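Local coordinates for protein Uly1 (Catenovulum maritimum, PDB 7DRQ) that probably cleaves ulvan, a marine algal polysaccharide, as a calcium-binding lyase of polysaccharide lyase family 24, at residues T205-F215 with K265-I273. Sequence-based numbering, arbitrary orientation.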
loop_
_atom_site.group_PDB
_atom_site.type_symbol
_atom_site.label_atom_id
_atom_site.label_comp_id
_atom_site.label_asym_id
_atom_site.label_seq_id
_atom_site.Cartn_x
_atom_site.Cartn_y
_atom_site.Cartn_z
ATOM N N THR A 205 -1.715 -1.354 -5.264
ATOM C CA THR A 205 -1.894 0.042 -4.879
ATOM C C THR A 205 -2.339 0.827 -6.102
ATOM O O THR A 205 -1.571 0.952 -7.061
ATOM C CB THR A 205 -0.605 0.637 -4.303
ATOM O OG1 THR A 205 -0.203 -0.124 -3.161
ATOM C CG2 THR A 205 -0.841 2.091 -3.862
ATOM N N PHE A 206 -3.562 1.348 -6.064
ATOM C CA PHE A 206 -4.099 2.175 -7.132
ATOM C C PHE A 206 -3.749 3.643 -6.910
ATOM O O PHE A 206 -3.550 4.099 -5.782
ATOM C CB PHE A 206 -5.625 2.059 -7.207
ATOM C CG PHE A 206 -6.147 0.668 -7.485
ATOM C CD1 PHE A 206 -6.283 0.208 -8.794
ATOM C CD2 PHE A 206 -6.605 -0.131 -6.442
ATOM C CE1 PHE A 206 -6.816 -1.047 -9.050
ATOM C CE2 PHE A 206 -7.140 -1.380 -6.688
ATOM C CZ PHE A 206 -7.244 -1.845 -8.000
ATOM N N PHE A 207 -3.724 4.398 -8.004
ATOM C CA PHE A 207 -3.658 5.850 -7.918
ATOM C C PHE A 207 -4.406 6.438 -9.106
ATOM O O PHE A 207 -4.612 5.772 -10.122
ATOM C CB PHE A 207 -2.210 6.371 -7.867
ATOM C CG PHE A 207 -1.303 5.831 -8.944
ATOM C CD1 PHE A 207 -0.652 4.612 -8.781
ATOM C CD2 PHE A 207 -1.073 6.558 -10.113
ATOM C CE1 PHE A 207 0.199 4.121 -9.757
ATOM C CE2 PHE A 207 -0.214 6.077 -11.097
ATOM C CZ PHE A 207 0.411 4.858 -10.929
ATOM N N THR A 208 -4.813 7.700 -8.964
ATOM C CA THR A 208 -5.613 8.385 -9.971
ATOM C C THR A 208 -4.973 9.716 -10.335
ATOM O O THR A 208 -4.319 10.358 -9.511
ATOM C CB THR A 208 -7.055 8.640 -9.495
ATOM O OG1 THR A 208 -7.040 9.337 -8.241
ATOM C CG2 THR A 208 -7.784 7.326 -9.291
ATOM N N SER A 209 -5.200 10.142 -11.568
ATOM C CA SER A 209 -4.679 11.416 -12.037
ATOM C C SER A 209 -5.721 12.525 -11.893
ATOM O O SER A 209 -6.883 12.289 -11.556
ATOM C CB SER A 209 -4.240 11.298 -13.492
ATOM O OG SER A 209 -5.385 11.265 -14.330
ATOM N N HIS A 210 -5.280 13.754 -12.182
ATOM C CA HIS A 210 -6.154 14.925 -12.118
ATOM C C HIS A 210 -7.392 14.741 -12.983
ATOM O O HIS A 210 -8.523 14.983 -12.544
ATOM C CB HIS A 210 -5.385 16.164 -12.579
ATOM C CG HIS A 210 -4.447 16.716 -11.553
ATOM N ND1 HIS A 210 -3.350 17.486 -11.888
ATOM C CD2 HIS A 210 -4.446 16.625 -10.201
ATOM C CE1 HIS A 210 -2.714 17.840 -10.784
ATOM N NE2 HIS A 210 -3.360 17.335 -9.747
ATOM N N ASP A 211 -7.187 14.309 -14.220
ATOM C CA ASP A 211 -8.232 14.144 -15.219
ATOM C C ASP A 211 -9.044 12.868 -15.036
ATOM O O ASP A 211 -9.887 12.564 -15.891
ATOM C CB ASP A 211 -7.608 14.158 -16.612
ATOM C CG ASP A 211 -7.117 15.531 -17.007
ATOM O OD1 ASP A 211 -7.366 16.491 -16.242
ATOM O OD2 ASP A 211 -6.485 15.650 -18.073
ATOM N N GLY A 212 -8.811 12.113 -13.968
ATOM C CA GLY A 212 -9.629 10.951 -13.686
ATOM C C GLY A 212 -9.166 9.649 -14.299
ATOM O O GLY A 212 -9.949 8.695 -14.343
ATOM N N ASP A 213 -7.929 9.574 -14.780
ATOM C CA ASP A 213 -7.384 8.285 -15.178
ATOM C C ASP A 213 -7.033 7.470 -13.945
ATOM O O ASP A 213 -6.656 8.013 -12.904
ATOM C CB ASP A 213 -6.146 8.460 -16.057
ATOM C CG ASP A 213 -6.502 8.586 -17.531
ATOM O OD1 ASP A 213 -7.376 7.824 -18.006
ATOM O OD2 ASP A 213 -5.925 9.463 -18.196
ATOM N N LEU A 214 -7.189 6.159 -14.059
ATOM C CA LEU A 214 -6.975 5.238 -12.951
ATOM C C LEU A 214 -5.831 4.302 -13.306
ATOM O O LEU A 214 -5.792 3.754 -14.417
ATOM C CB LEU A 214 -8.238 4.429 -12.653
ATOM C CG LEU A 214 -8.099 3.294 -11.641
ATOM C CD1 LEU A 214 -7.681 3.824 -10.272
ATOM C CD2 LEU A 214 -9.422 2.529 -11.532
ATOM N N PHE A 215 -4.904 4.128 -12.371
ATOM C CA PHE A 215 -3.721 3.303 -12.583
ATOM C C PHE A 215 -3.558 2.331 -11.425
ATOM O O PHE A 215 -4.101 2.530 -10.336
ATOM C CB PHE A 215 -2.439 4.136 -12.690
ATOM C CG PHE A 215 -2.472 5.189 -13.755
ATOM C CD1 PHE A 215 -3.013 6.438 -13.502
ATOM C CD2 PHE A 215 -1.914 4.941 -15.008
ATOM C CE1 PHE A 215 -3.028 7.420 -14.489
ATOM C CE2 PHE A 215 -1.915 5.917 -15.984
ATOM C CZ PHE A 215 -2.476 7.153 -15.733
ATOM N N LYS A 265 7.043 2.869 -3.598
ATOM C CA LYS A 265 5.661 3.060 -4.007
ATOM C C LYS A 265 5.598 4.137 -5.074
ATOM O O LYS A 265 6.290 5.157 -4.977
ATOM C CB LYS A 265 4.784 3.448 -2.818
ATOM C CG LYS A 265 3.290 3.364 -3.117
ATOM C CD LYS A 265 2.462 3.333 -1.837
ATOM C CE LYS A 265 2.961 2.282 -0.870
ATOM N NZ LYS A 265 2.096 2.260 0.346
HETATM N N MSE A 266 4.782 3.886 -6.097
HETATM C CA MSE A 266 4.439 4.891 -7.080
HETATM C C MSE A 266 3.248 5.671 -6.559
HETATM O O MSE A 266 2.375 5.113 -5.881
HETATM C CB MSE A 266 4.088 4.262 -8.436
HETATM C CG MSE A 266 5.169 3.392 -8.991
HETATM SE SE MSE A 266 4.624 2.721 -10.764
HETATM C CE MSE A 266 3.736 4.186 -11.408
ATOM N N LYS A 267 3.234 6.968 -6.846
ATOM C CA LYS A 267 2.122 7.828 -6.475
ATOM C C LYS A 267 1.896 8.837 -7.580
ATOM O O LYS A 267 2.794 9.135 -8.368
ATOM C CB LYS A 267 2.379 8.598 -5.174
ATOM C CG LYS A 267 2.701 7.743 -3.971
ATOM C CD LYS A 267 2.982 8.645 -2.759
ATOM C CE LYS A 267 3.559 7.842 -1.610
ATOM N NZ LYS A 267 3.556 8.634 -0.324
ATOM N N TYR A 268 0.685 9.387 -7.617
ATOM C CA TYR A 268 0.421 10.572 -8.416
ATOM C C TYR A 268 0.629 11.773 -7.507
ATOM O O TYR A 268 -0.049 11.900 -6.478
ATOM C CB TYR A 268 -0.994 10.548 -8.982
ATOM C CG TYR A 268 -1.272 11.629 -9.991
ATOM C CD1 TYR A 268 -0.906 11.474 -11.327
ATOM C CD2 TYR A 268 -1.933 12.792 -9.621
ATOM C CE1 TYR A 268 -1.178 12.465 -12.263
ATOM C CE2 TYR A 268 -2.208 13.776 -10.539
ATOM C CZ TYR A 268 -1.845 13.615 -11.853
ATOM O OH TYR A 268 -2.151 14.621 -12.741
ATOM N N ALA A 269 1.589 12.620 -7.854
ATOM C CA ALA A 269 2.010 13.703 -6.970
ATOM C C ALA A 269 2.357 14.906 -7.824
ATOM O O ALA A 269 3.054 14.761 -8.838
ATOM C CB ALA A 269 3.224 13.295 -6.127
ATOM N N ASP A 270 1.862 16.076 -7.422
ATOM C CA ASP A 270 2.020 17.317 -8.180
ATOM C C ASP A 270 1.830 17.081 -9.677
ATOM O O ASP A 270 2.682 17.424 -10.498
ATOM C CB ASP A 270 3.376 17.967 -7.907
ATOM C CG ASP A 270 3.440 19.411 -8.407
ATOM O OD1 ASP A 270 2.356 20.016 -8.543
ATOM O OD2 ASP A 270 4.553 19.929 -8.677
ATOM N N GLY A 271 0.701 16.455 -10.024
ATOM C CA GLY A 271 0.296 16.316 -11.413
ATOM C C GLY A 271 1.073 15.316 -12.241
ATOM O O GLY A 271 0.957 15.338 -13.475
ATOM N N LYS A 272 1.869 14.448 -11.624
ATOM C CA LYS A 272 2.676 13.498 -12.377
ATOM C C LYS A 272 2.716 12.151 -11.674
ATOM O O LYS A 272 2.636 12.060 -10.452
ATOM C CB LYS A 272 4.116 13.982 -12.571
ATOM C CG LYS A 272 4.235 15.316 -13.288
ATOM C CD LYS A 272 5.693 15.732 -13.471
ATOM C CE LYS A 272 5.752 17.138 -14.079
ATOM N NZ LYS A 272 7.151 17.602 -14.235
ATOM N N ILE A 273 2.866 11.107 -12.472
ATOM C CA ILE A 273 3.149 9.777 -11.956
ATOM C C ILE A 273 4.625 9.714 -11.585
ATOM O O ILE A 273 5.486 10.050 -12.401
ATOM C CB ILE A 273 2.789 8.718 -13.007
ATOM C CG1 ILE A 273 1.275 8.667 -13.190
ATOM C CG2 ILE A 273 3.324 7.372 -12.616
ATOM C CD1 ILE A 273 0.845 7.931 -14.452
HETATM O O HOH W 1 -0.796 0.756 -0.404
HETATM O O HOH W 2 -1.392 16.402 -7.947
#
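Tyr268 lies flat against the backbone at the end of strand 205-208. Ser209 CA sits 3.5 Å from the centroid of the Tyr268 ring, almost on the ring normal, in a CH-pi contact. Lys272 N of the tyrosine's own hairpin lies above the opposite face, toward the rim. Tyr268 CG is anti to the backbone N (chi1 -171°), which extends the ring along the hairpin toward His210. There Tyr268 OH accepts a weak but nearly straight hydrogen bond from His210 N, at 3.3 Å. The same edge of Tyr268 meets the face of the His210 imidazole in a T-shaped pair, planes at 83°. His210 CE1 also packs against Gly271 CA at 3.4 Å. A water joins His210 NE2, weakly, to Gly271 N.

Further in, the core is apolar. Phe207 CZ touches CE of selenomethionine Met266 at 3.4 Å. Phe207 CE2 meets Ile273 CG1 at 3.6 Å. Ile273 CD1 then reaches over one face of Phe215. Backbone hydrogen bonds pair Phe207 with Phe215.

Two beta turns close the hairpins at the Tyr268 end: type I from Ser209 to Gly212, type I' from Ala269 to Lys272. Ser209 OG accepts a hydrogen bond from Asp213 N across the first turn. Met266 also packs on Val228 and Phe230 of strand 225-234. Strands 205-208 and 265-269 run nearly parallel, at 17°. Such packing between successive antiparallel sheets is characteristic of beta-propeller blades, consistent with the BNR-repeat family.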